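Local atomic coordinates of SCO1 protein (Saccharomyces cerevisiae, PDB entry 2B7K), a protein that is needed for the accumulation of cytochrome c oxidase subunits 1 and 2 and is thought to carry or insert copper for that enzyme in mitochondria. Residues I45-F50 and I146-M151; F50-D55 and P88-P93. All blocks are in the same frame, centred on the assembly; numbering follows the deposited sequence.

Both contacts involve strand 44-49 or its continuation in the thioredoxin-like domain of this mitochondrial protein. Contact 1 pairs that strand with strand 148-151 inside the sheet, its centre about 4 Å from the centre of the chain. Contact 2, its centre about 15 Å from that of contact 1, joins the loop that follows the strand to the loop between strand 80-85 and helix 93-100. Phe50 belongs to both segment pairs, and along the chain contact 2 is nested inside the loop closed by contact 1. Cys53, a copper ligand by similarity, lies within contact 2; of the other two ligands assigned by similarity, Cys57 touches Tyr47 of contact 1 and His144 lies just before segment 146-151.

Contact 1 of 2, residues I45-F50 and I146-M151; sequences IIYFGF and IFFYLM
Ile45 and Leu150 face each other as a non-hydrogen-bonded pair of antiparallel strands, 44-49 and 148-151, in the mixed sheet of the thioredoxin-like fold. The CG1 branch of Ile45, anti to the backbone N (chi1 -175°), carries CD1 to within 3.9 Å of Phe148 CB. Ile46 and Tyr149 form the hydrogen-bonded pair that follows: Ile46 N donates to Tyr149 O at 2.8 Å, and Tyr149 N returns an equally short bond to Ile46 O. On the sheet face that Ile46 shares with Tyr149, Ile46 CD1 meets Met151 CG. Tyr47 lies on the other face, where its CD1 sits over the rim of one face of the Phe148 ring, the two planes tilted by 37°. The Tyr47 side chain also touches Cys57 of helix 56-75, a copper ligand by similarity, and its hydroxyl is hydrogen-bonded to Ser145 O. Phe48 presents its edge to the Tyr149 ring in an offset edge-to-face pair, planes at 89°, with Phe48 CD2 3.8 Å from Tyr149 CE1. Beyond the direct backbone bonds a water bridges the two segments, accepting from Phe48 N at 2.8 Å and donating to Phe147 O at 2.8 Å.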
loop_
_atom_site.group_PDB
_atom_site.type_symbol
_atom_site.label_atom_id
_atom_site.label_comp_id
_atom_site.label_asym_id
_atom_site.label_seq_id
_atom_site.Cartn_x
_atom_site.Cartn_y
_atom_site.Cartn_z
ATOM N N ILE A 45 0.516 1.558 -4.592
ATOM C CA ILE A 45 0.749 2.326 -3.385
ATOM C C ILE A 45 0.492 1.350 -2.237
ATOM O O ILE A 45 -0.591 0.781 -2.107
ATOM C CB ILE A 45 -0.158 3.583 -3.324
ATOM C CG1 ILE A 45 0.224 4.414 -2.098
ATOM C CG2 ILE A 45 -1.637 3.187 -3.332
ATOM C CD1 ILE A 45 -0.235 5.871 -2.161
ATOM N N ILE A 46 1.524 1.137 -1.434
ATOM C CA ILE A 46 1.470 0.187 -0.334
ATOM C C ILE A 46 1.451 0.818 1.046
ATOM O O ILE A 46 2.188 1.762 1.324
ATOM C CB ILE A 46 2.680 -0.761 -0.409
ATOM C CG1 ILE A 46 2.709 -1.437 -1.782
ATOM C CG2 ILE A 46 2.615 -1.793 0.710
ATOM C CD1 ILE A 46 3.984 -2.215 -2.050
ATOM N N TYR A 47 0.598 0.283 1.909
ATOM C CA TYR A 47 0.509 0.775 3.277
ATOM C C TYR A 47 0.565 -0.418 4.212
ATOM O O TYR A 47 -0.184 -1.377 4.041
ATOM C CB TYR A 47 -0.801 1.537 3.508
ATOM C CG TYR A 47 -0.962 2.008 4.942
ATOM C CD1 TYR A 47 -0.125 2.989 5.471
ATOM C CD2 TYR A 47 -1.917 1.434 5.780
ATOM C CE1 TYR A 47 -0.230 3.386 6.809
ATOM C CE2 TYR A 47 -2.031 1.818 7.118
ATOM C CZ TYR A 47 -1.182 2.793 7.626
ATOM O OH TYR A 47 -1.276 3.151 8.959
ATOM N N PHE A 48 1.463 -0.353 5.191
ATOM C CA PHE A 48 1.618 -1.413 6.183
ATOM C C PHE A 48 0.886 -0.985 7.459
ATOM O O PHE A 48 1.049 0.140 7.922
ATOM C CB PHE A 48 3.104 -1.626 6.516
ATOM C CG PHE A 48 3.870 -2.366 5.462
ATOM C CD1 PHE A 48 4.081 -3.740 5.571
ATOM C CD2 PHE A 48 4.391 -1.694 4.362
ATOM C CE1 PHE A 48 4.803 -4.438 4.599
ATOM C CE2 PHE A 48 5.115 -2.380 3.379
ATOM C CZ PHE A 48 5.320 -3.758 3.500
ATOM N N GLY A 49 0.068 -1.874 8.010
ATOM C CA GLY A 49 -0.653 -1.571 9.239
ATOM C C GLY A 49 -1.311 -2.843 9.745
ATOM O O GLY A 49 -0.892 -3.935 9.370
ATOM N N PHE A 50 -2.319 -2.721 10.602
ATOM C CA PHE A 50 -3.031 -3.903 11.093
ATOM C C PHE A 50 -4.446 -3.518 11.505
ATOM O O PHE A 50 -4.689 -2.385 11.913
ATOM C CB PHE A 50 -2.259 -4.609 12.228
ATOM C CG PHE A 50 -1.994 -3.754 13.439
ATOM C CD1 PHE A 50 -2.637 -4.025 14.645
ATOM C CD2 PHE A 50 -1.073 -2.716 13.391
ATOM C CE1 PHE A 50 -2.361 -3.269 15.791
ATOM C CE2 PHE A 50 -0.789 -1.956 14.525
ATOM C CZ PHE A 50 -1.433 -2.233 15.728
ATOM N N ILE A 146 3.223 4.505 9.335
ATOM C CA ILE A 146 2.976 5.873 8.915
ATOM C C ILE A 146 3.320 6.279 7.481
ATOM O O ILE A 146 3.030 7.406 7.092
ATOM C CB ILE A 146 3.695 6.851 9.870
ATOM C CG1 ILE A 146 5.191 6.521 9.911
ATOM C CG2 ILE A 146 3.087 6.757 11.261
ATOM C CD1 ILE A 146 6.007 7.417 10.816
ATOM N N PHE A 147 3.941 5.404 6.696
ATOM C CA PHE A 147 4.265 5.782 5.310
ATOM C C PHE A 147 3.475 5.009 4.270
ATOM O O PHE A 147 3.054 3.881 4.513
ATOM C CB PHE A 147 5.740 5.530 4.967
ATOM C CG PHE A 147 6.706 6.388 5.716
ATOM C CD1 PHE A 147 7.382 5.887 6.822
ATOM C CD2 PHE A 147 6.961 7.691 5.301
ATOM C CE1 PHE A 147 8.307 6.674 7.509
ATOM C CE2 PHE A 147 7.883 8.486 5.981
ATOM C CZ PHE A 147 8.558 7.978 7.085
ATOM N N PHE A 148 3.285 5.639 3.111
ATOM C CA PHE A 148 2.658 4.988 1.968
ATOM C C PHE A 148 3.859 4.836 1.029
ATOM O O PHE A 148 4.643 5.776 0.872
ATOM C CB PHE A 148 1.599 5.869 1.299
ATOM C CG PHE A 148 0.324 5.990 2.081
ATOM C CD1 PHE A 148 0.079 7.114 2.860
ATOM C CD2 PHE A 148 -0.637 4.984 2.030
ATOM C CE1 PHE A 148 -1.116 7.240 3.578
ATOM C CE2 PHE A 148 -1.830 5.099 2.743
ATOM C CZ PHE A 148 -2.067 6.230 3.517
ATOM N N TYR A 149 4.033 3.654 0.449
ATOM C CA TYR A 149 5.151 3.413 -0.456
ATOM C C TYR A 149 4.651 3.343 -1.890
ATOM O O TYR A 149 3.845 2.474 -2.234
ATOM C CB TYR A 149 5.867 2.102 -0.087
ATOM C CG TYR A 149 6.305 2.053 1.363
ATOM C CD1 TYR A 149 5.386 1.804 2.380
ATOM C CD2 TYR A 149 7.628 2.308 1.719
ATOM C CE1 TYR A 149 5.775 1.815 3.726
ATOM C CE2 TYR A 149 8.028 2.321 3.054
ATOM C CZ TYR A 149 7.097 2.076 4.050
ATOM O OH TYR A 149 7.484 2.119 5.369
ATOM N N LEU A 150 5.121 4.269 -2.720
ATOM C CA LEU A 150 4.722 4.317 -4.121
ATOM C C LEU A 150 5.724 3.529 -4.954
ATOM O O LEU A 150 6.916 3.833 -4.935
ATOM C CB LEU A 150 4.673 5.768 -4.605
ATOM C CG LEU A 150 4.088 5.983 -6.006
ATOM C CD1 LEU A 150 2.634 5.525 -6.034
ATOM C CD2 LEU A 150 4.187 7.451 -6.376
ATOM N N MET A 151 5.239 2.523 -5.681
ATOM C CA MET A 151 6.109 1.681 -6.504
ATOM C C MET A 151 5.729 1.855 -7.971
ATOM O O MET A 151 4.546 1.823 -8.309
ATOM C CB MET A 151 5.948 0.211 -6.107
ATOM C CG MET A 151 5.943 -0.049 -4.599
ATOM S SD MET A 151 7.464 0.442 -3.746
ATOM C CE MET A 151 8.533 -0.939 -4.131
HETATM O O HOH W 1 2.868 1.772 6.333
#

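Contact 2 of 2, residues F50-D55 and P88-P93; sequences FSNCPD and PARDSP
Ser51 and Asp91 bring two loops together, their CA atoms 6.6 Å apart, with Ser51 in a type I beta turn from Phe50 to Cys53 and Asp91 at the centre of an inverse gamma turn. The Asp91 carboxylate grips Ser51 twice. Its OD2 takes Ser51 N through the syn lone pair in a nearly straight bond of 2.9 Å, and its OD1 accepts from Ser51 OG at 2.5 Å, met on the syn side but 29° out of the carboxylate plane. Ser51 OG, set between the backbone N and the carbonyl carbon (chi1 71°), is turned to Asp91 OD1. A water accepts from Asn52 N at 3.1 Å and lies 2.8 Å from both Asn52 OD1 and Asp91 OD1. The Asn52 amide stacks on the Arg90 guanidinium, the planes 10° apart and Asn52 OD1 centred over one face, 3.4 Å from Arg90 CZ; Arg90 NE is held by a salt bridge to Asp87. With an alanine at Asp91, Ser51 N and Ser51 OG would probably both lose this carboxylate acceptor, and the loops their direct tie. Asp91 OD2 also bonds Thr85 OG1 at the end of strand 80-85, Ser51 packs on Val95 and Tyr99 of helix 93-100, and beyond the turn, which ends at Cys53, a copper ligand by similarity, the chain runs on to helix 56-75.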
loop_
_atom_site.group_PDB
_atom_site.type_symbol
_atom_site.label_atom_id
_atom_site.label_comp_id
_atom_site.label_asym_id
_atom_site.label_seq_id
_atom_site.Cartn_x
_atom_site.Cartn_y
_atom_site.Cartn_z
ATOM N N PHE A 50 -2.319 -2.721 10.602
ATOM C CA PHE A 50 -3.031 -3.903 11.093
ATOM C C PHE A 50 -4.446 -3.518 11.505
ATOM O O PHE A 50 -4.689 -2.385 11.913
ATOM C CB PHE A 50 -2.259 -4.609 12.228
ATOM C CG PHE A 50 -1.994 -3.754 13.439
ATOM C CD1 PHE A 50 -2.637 -4.025 14.645
ATOM C CD2 PHE A 50 -1.073 -2.716 13.391
ATOM C CE1 PHE A 50 -2.361 -3.269 15.791
ATOM C CE2 PHE A 50 -0.789 -1.956 14.525
ATOM C CZ PHE A 50 -1.433 -2.233 15.728
ATOM N N SER A 51 -5.382 -4.458 11.371
ATOM C CA SER A 51 -6.783 -4.182 11.668
ATOM C C SER A 51 -7.084 -3.715 13.083
ATOM O O SER A 51 -8.038 -2.971 13.289
ATOM C CB SER A 51 -7.660 -5.397 11.337
ATOM O OG SER A 51 -7.455 -6.459 12.252
ATOM N N ASN A 52 -6.286 -4.142 14.055
ATOM C CA ASN A 52 -6.526 -3.733 15.436
ATOM C C ASN A 52 -5.783 -2.460 15.842
ATOM O O ASN A 52 -5.650 -2.163 17.028
ATOM C CB ASN A 52 -6.171 -4.871 16.396
ATOM C CG ASN A 52 -7.171 -6.009 16.342
ATOM O OD1 ASN A 52 -6.970 -7.003 15.639
ATOM N ND2 ASN A 52 -8.265 -5.864 17.078
ATOM N N CYS A 53 -5.306 -1.712 14.852
ATOM C CA CYS A 53 -4.586 -0.467 15.105
ATOM C C CYS A 53 -5.570 0.651 15.444
ATOM O O CYS A 53 -6.536 0.888 14.719
ATOM C CB CYS A 53 -3.765 -0.074 13.876
ATOM S SG CYS A 53 -2.954 1.541 14.011
ATOM N N PRO A 54 -5.346 1.345 16.566
ATOM C CA PRO A 54 -6.259 2.426 16.931
ATOM C C PRO A 54 -5.843 3.781 16.351
ATOM O O PRO A 54 -4.685 4.183 16.457
ATOM C CB PRO A 54 -6.200 2.411 18.452
ATOM C CG PRO A 54 -4.753 2.114 18.696
ATOM C CD PRO A 54 -4.443 1.017 17.685
ATOM N N ASP A 55 -6.796 4.464 15.723
ATOM C CA ASP A 55 -6.572 5.792 15.158
ATOM C C ASP A 55 -5.695 5.912 13.908
ATOM O O ASP A 55 -6.189 6.242 12.830
ATOM C CB ASP A 55 -6.018 6.712 16.249
ATOM C CG ASP A 55 -6.911 6.762 17.477
ATOM O OD1 ASP A 55 -6.472 7.313 18.508
ATOM O OD2 ASP A 55 -8.050 6.254 17.410
ATOM N N PRO A 88 0.052 -10.957 11.250
ATOM C CA PRO A 88 -0.406 -12.211 10.646
ATOM C C PRO A 88 -1.149 -13.143 11.601
ATOM O O PRO A 88 -1.872 -14.035 11.162
ATOM C CB PRO A 88 0.889 -12.826 10.120
ATOM C CG PRO A 88 1.909 -12.328 11.088
ATOM C CD PRO A 88 1.522 -10.880 11.226
ATOM N N ALA A 89 -0.975 -12.931 12.903
ATOM C CA ALA A 89 -1.633 -13.770 13.900
ATOM C C ALA A 89 -3.145 -13.595 13.908
ATOM O O ALA A 89 -3.889 -14.571 14.046
ATOM C CB ALA A 89 -1.067 -13.477 15.284
ATOM N N ARG A 90 -3.599 -12.357 13.735
ATOM C CA ARG A 90 -5.024 -12.048 13.758
ATOM C C ARG A 90 -5.633 -11.627 12.423
ATOM O O ARG A 90 -6.814 -11.861 12.183
ATOM C CB ARG A 90 -5.298 -10.938 14.782
ATOM C CG ARG A 90 -5.042 -11.338 16.225
ATOM C CD ARG A 90 -5.353 -10.198 17.199
ATOM N NE ARG A 90 -4.418 -9.083 17.055
ATOM C CZ ARG A 90 -4.454 -7.969 17.783
ATOM N NH1 ARG A 90 -3.561 -7.012 17.578
ATOM N NH2 ARG A 90 -5.381 -7.809 18.718
ATOM N N ASP A 91 -4.837 -11.001 11.565
ATOM C CA ASP A 91 -5.344 -10.515 10.284
ATOM C C ASP A 91 -5.384 -11.539 9.160
ATOM O O ASP A 91 -4.583 -11.501 8.223
ATOM C CB ASP A 91 -4.550 -9.282 9.848
ATOM C CG ASP A 91 -4.910 -8.045 10.660
ATOM O OD1 ASP A 91 -5.727 -8.160 11.599
ATOM O OD2 ASP A 91 -4.383 -6.961 10.355
ATOM N N SER A 92 -6.341 -12.454 9.276
ATOM C CA SER A 92 -6.555 -13.500 8.292
ATOM C C SER A 92 -7.283 -12.864 7.109
ATOM O O SER A 92 -7.727 -11.711 7.184
ATOM C CB SER A 92 -7.447 -14.582 8.889
ATOM O OG SER A 92 -8.725 -14.034 9.160
ATOM N N PRO A 93 -7.414 -13.603 6.000
ATOM C CA PRO A 93 -8.113 -13.018 4.855
ATOM C C PRO A 93 -9.515 -12.522 5.210
ATOM O O PRO A 93 -9.910 -11.449 4.779
ATOM C CB PRO A 93 -8.125 -14.159 3.842
ATOM C CG PRO A 93 -6.801 -14.818 4.106
ATOM C CD PRO A 93 -6.756 -14.868 5.621
HETATM O O HOH W 2 -4.754 -6.773 13.872
#